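Local coordinates for mandelate racemase/muconate lactonizing protein (Alicyclobacillus acidocaldarius LAA1, PDB 3QLD) that is a member of the enolase superfamily of unassigned function, joining a mandelate racemase/muconate lactonizing type N-terminal domain to a C-terminal barrel domain, at residues I220-P225 and L245-R250. Residues are numbered along the deposited sequence; the frame is centred on the assembly and turned at random.
Sequences IEQPLP and LDESVR
The terminal amide of Gln222 plugs into the turn Asp246-Val249 and uses both of its ends there. OE1 of Gln222 accepts from the backbone N of Asp246 at 2.7 Å, a donor lying in the carbonyl plane on a lone pair, and from Ser248 N at 3.1 Å, whose approach is tilted 34° from that plane. The other end, Gln222 NE2, donates to Ser248 OG at 3.0 Å, almost within the amide plane, so three bonds fix the rotation of the group. Glutamine suits the place because one flat tip supplies acceptor and donor together, and the bend at chi2 (-72°) turns that tip into the loop. Serine answers it with a short side chain that sets a hydroxyl beside its own N-H. Over the amide lies the carboxylate of Glu247, stacked with planes 18° apart. The contact sits where the neighbouring parallel strands 220-221 and 243-245 end in the (beta/alpha)-barrel of the enolase superfamily, the end of the strands where this family carries its active site. There Glu221 reaches across with an extended chain, its OE2 3.4 Å from Asp246 CB and 3.9 Å from Asp246 OD2. Carboxylates suit both positions because each takes several partners: Lys169 and Asn268 bind Glu221, while Lys270, Arg273 and the Tyr56 hydroxyl bind Asp246, the cations probably easing this crowding of acids.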
ATOM      1  N   ILE A 220      22.180  10.866   3.233  1.00 22.10           N
ATOM      2  CA  ILE A 220      21.830  10.004   4.371  1.00 22.26           C
ATOM      3  C   ILE A 220      20.474   9.450   3.914  1.00 22.56           C
ATOM      4  O   ILE A 220      19.563  10.233   3.664  1.00 19.79           O
ATOM      5  CB  ILE A 220      21.721  10.767   5.703  1.00 22.79           C
ATOM      6  CG1 ILE A 220      23.114  11.333   6.114  1.00 25.69           C
ATOM      7  CG2 ILE A 220      21.115   9.808   6.860  1.00 20.06           C
ATOM      8  CD1 ILE A 220      23.046  12.276   7.262  1.00 26.37           C
ATOM      9  N   GLU A 221      20.367   8.108   3.770  1.00 21.23           N
ATOM     10  CA  GLU A 221      19.136   7.514   3.265  1.00 22.73           C
ATOM     11  C   GLU A 221      18.190   7.143   4.423  1.00 20.59           C
ATOM     12  O   GLU A 221      18.640   6.632   5.452  1.00 23.14           O
ATOM     13  CB  GLU A 221      19.527   6.220   2.535  1.00 24.10           C
ATOM     14  CG  GLU A 221      18.380   5.593   1.714  1.00 26.65           C
ATOM     15  CD  GLU A 221      18.921   4.531   0.774  1.00 29.61           C
ATOM     16  OE1 GLU A 221      20.079   4.093   0.954  1.00 34.13           O
ATOM     17  OE2 GLU A 221      18.209   4.147  -0.138  1.00 32.23           O
ATOM     18  N   GLN A 222      16.900   7.441   4.249  1.00 20.43           N
ATOM     19  CA  GLN A 222      15.823   7.000   5.203  1.00 20.43           C
ATOM     20  C   GLN A 222      16.170   7.207   6.668  1.00 20.21           C
ATOM     21  O   GLN A 222      16.205   6.279   7.462  1.00 20.67           O
ATOM     22  CB  GLN A 222      15.480   5.527   4.870  1.00 20.31           C
ATOM     23  CG  GLN A 222      14.776   5.333   3.468  1.00 22.47           C
ATOM     24  CD  GLN A 222      13.311   5.820   3.334  1.00 25.23           C
ATOM     25  OE1 GLN A 222      12.893   6.253   2.249  1.00 26.19           O
ATOM     26  NE2 GLN A 222      12.543   5.791   4.431  1.00 25.60           N
ATOM     27  N   PRO A 223      16.456   8.476   7.083  1.00 19.85           N
ATOM     28  CA  PRO A 223      16.901   8.697   8.430  1.00 20.43           C
ATOM     29  C   PRO A 223      15.767   8.371   9.459  1.00 21.07           C
ATOM     30  O   PRO A 223      16.033   7.819  10.505  1.00 21.44           O
ATOM     31  CB  PRO A 223      17.203  10.207   8.457  1.00 20.37           C
ATOM     32  CG  PRO A 223      16.505  10.780   7.346  1.00 19.88           C
ATOM     33  CD  PRO A 223      16.535   9.720   6.282  1.00 21.42           C
ATOM     34  N   LEU A 224      14.540   8.713   9.108  1.00 21.89           N
ATOM     35  CA  LEU A 224      13.408   8.626  10.052  1.00 23.70           C
ATOM     36  C   LEU A 224      12.455   7.489   9.621  1.00 26.38           C
ATOM     37  O   LEU A 224      12.505   7.011   8.489  1.00 23.07           O
ATOM     38  CB  LEU A 224      12.638   9.967  10.122  1.00 24.08           C
ATOM     39  CG  LEU A 224      13.443  11.223  10.588  1.00 22.97           C
ATOM     40  CD1 LEU A 224      12.567  12.496  10.589  1.00 26.65           C
ATOM     41  CD2 LEU A 224      14.168  10.984  11.957  1.00 23.71           C
ATOM     42  N   PRO A 225      11.593   7.052  10.558  1.00 28.74           N
ATOM     43  CA  PRO A 225      10.544   6.129  10.145  1.00 31.51           C
ATOM     44  C   PRO A 225       9.627   6.785   9.155  1.00 34.21           C
ATOM     45  O   PRO A 225       9.618   8.013   9.040  1.00 35.09           O
ATOM     46  CB  PRO A 225       9.752   5.920  11.430  1.00 30.91           C
ATOM     47  CG  PRO A 225      10.645   6.293  12.539  1.00 31.87           C
ATOM     48  CD  PRO A 225      11.447   7.440  11.978  1.00 28.97           C
ATOM     49  N   LEU A 245      15.463   9.451  -0.121  1.00 22.02           N
ATOM     50  CA  LEU A 245      14.366   8.575   0.233  1.00 24.61           C
ATOM     51  C   LEU A 245      14.337   7.414  -0.765  1.00 23.75           C
ATOM     52  O   LEU A 245      14.575   7.602  -1.970  1.00 22.99           O
ATOM     53  CB  LEU A 245      13.019   9.319   0.228  1.00 22.31           C
ATOM     54  CG  LEU A 245      12.974  10.487   1.223  1.00 24.58           C
ATOM     55  CD1 LEU A 245      11.555  11.171   1.088  1.00 25.08           C
ATOM     56  CD2 LEU A 245      13.215  10.062   2.633  1.00 26.26           C
ATOM     57  N   ASP A 246      13.996   6.236  -0.244  1.00 23.98           N
ATOM     58  CA  ASP A 246      13.817   5.023  -1.074  1.00 23.83           C
ATOM     59  C   ASP A 246      12.314   4.688  -0.852  1.00 24.62           C
ATOM     60  O   ASP A 246      11.493   5.176  -1.621  1.00 24.84           O
ATOM     61  CB  ASP A 246      14.826   3.951  -0.623  1.00 24.86           C
ATOM     62  CG  ASP A 246      14.593   2.565  -1.198  1.00 27.42           C
ATOM     63  OD1 ASP A 246      13.748   2.379  -2.060  1.00 31.66           O
ATOM     64  OD2 ASP A 246      15.292   1.649  -0.742  1.00 32.96           O
ATOM     65  N   GLU A 247      11.999   3.940   0.191  1.00 25.53           N
ATOM     66  CA  GLU A 247      10.636   3.333   0.337  1.00 28.36           C
ATOM     67  C   GLU A 247       9.585   4.367   0.723  1.00 28.49           C
ATOM     68  O   GLU A 247       8.387   4.196   0.445  1.00 28.36           O
ATOM     69  CB  GLU A 247      10.645   2.049   1.225  1.00 27.00           C
ATOM     70  CG  GLU A 247      10.868   2.319   2.696  1.00 31.71           C
ATOM     71  CD  GLU A 247      12.365   2.258   3.075  1.00 35.70           C
ATOM     72  OE1 GLU A 247      12.604   2.065   4.274  1.00 36.79           O
ATOM     73  OE2 GLU A 247      13.286   2.369   2.193  1.00 32.87           O
ATOM     74  N   SER A 248      10.049   5.502   1.255  1.00 29.07           N
ATOM     75  CA  SER A 248       9.135   6.617   1.539  1.00 29.32           C
ATOM     76  C   SER A 248       8.545   7.277   0.337  1.00 29.86           C
ATOM     77  O   SER A 248       7.673   8.128   0.511  1.00 30.42           O
ATOM     78  CB  SER A 248       9.825   7.694   2.390  1.00 28.75           C
ATOM     79  OG  SER A 248      10.066   7.225   3.696  1.00 29.63           O
ATOM     80  N   VAL A 249       9.087   6.988  -0.850  1.00 28.72           N
ATOM     81  CA  VAL A 249       8.567   7.505  -2.076  1.00 29.99           C
ATOM     82  C   VAL A 249       8.172   6.347  -3.050  1.00 32.09           C
ATOM     83  O   VAL A 249       9.008   5.796  -3.777  1.00 32.64           O
ATOM     84  CB  VAL A 249       9.569   8.407  -2.755  1.00 31.00           C
ATOM     85  CG1 VAL A 249       9.048   8.726  -4.168  1.00 29.08           C
ATOM     86  CG2 VAL A 249       9.757   9.776  -1.896  1.00 28.18           C
ATOM     87  N   ARG A 250       6.882   6.059  -3.084  1.00 34.81           N
ATOM     88  CA  ARG A 250       6.339   4.928  -3.856  1.00 37.39           C
ATOM     89  C   ARG A 250       5.633   5.353  -5.129  1.00 37.16           C
ATOM     90  O   ARG A 250       5.151   4.488  -5.853  1.00 38.46           O
ATOM     91  CB  ARG A 250       5.281   4.156  -3.030  1.00 37.95           C
ATOM     92  CG  ARG A 250       5.558   3.884  -1.568  1.00 43.97           C
ATOM     93  CD  ARG A 250       6.482   2.662  -1.414  1.00 49.02           C
ATOM     94  NE  ARG A 250       6.477   1.908  -0.131  1.00 53.27           N
ATOM     95  CZ  ARG A 250       6.234   2.340   1.128  1.00 57.73           C
ATOM     96  NH1 ARG A 250       5.898   3.607   1.418  1.00 57.57           N
ATOM     97  NH2 ARG A 250       6.342   1.458   2.142  1.00 56.54           N
TER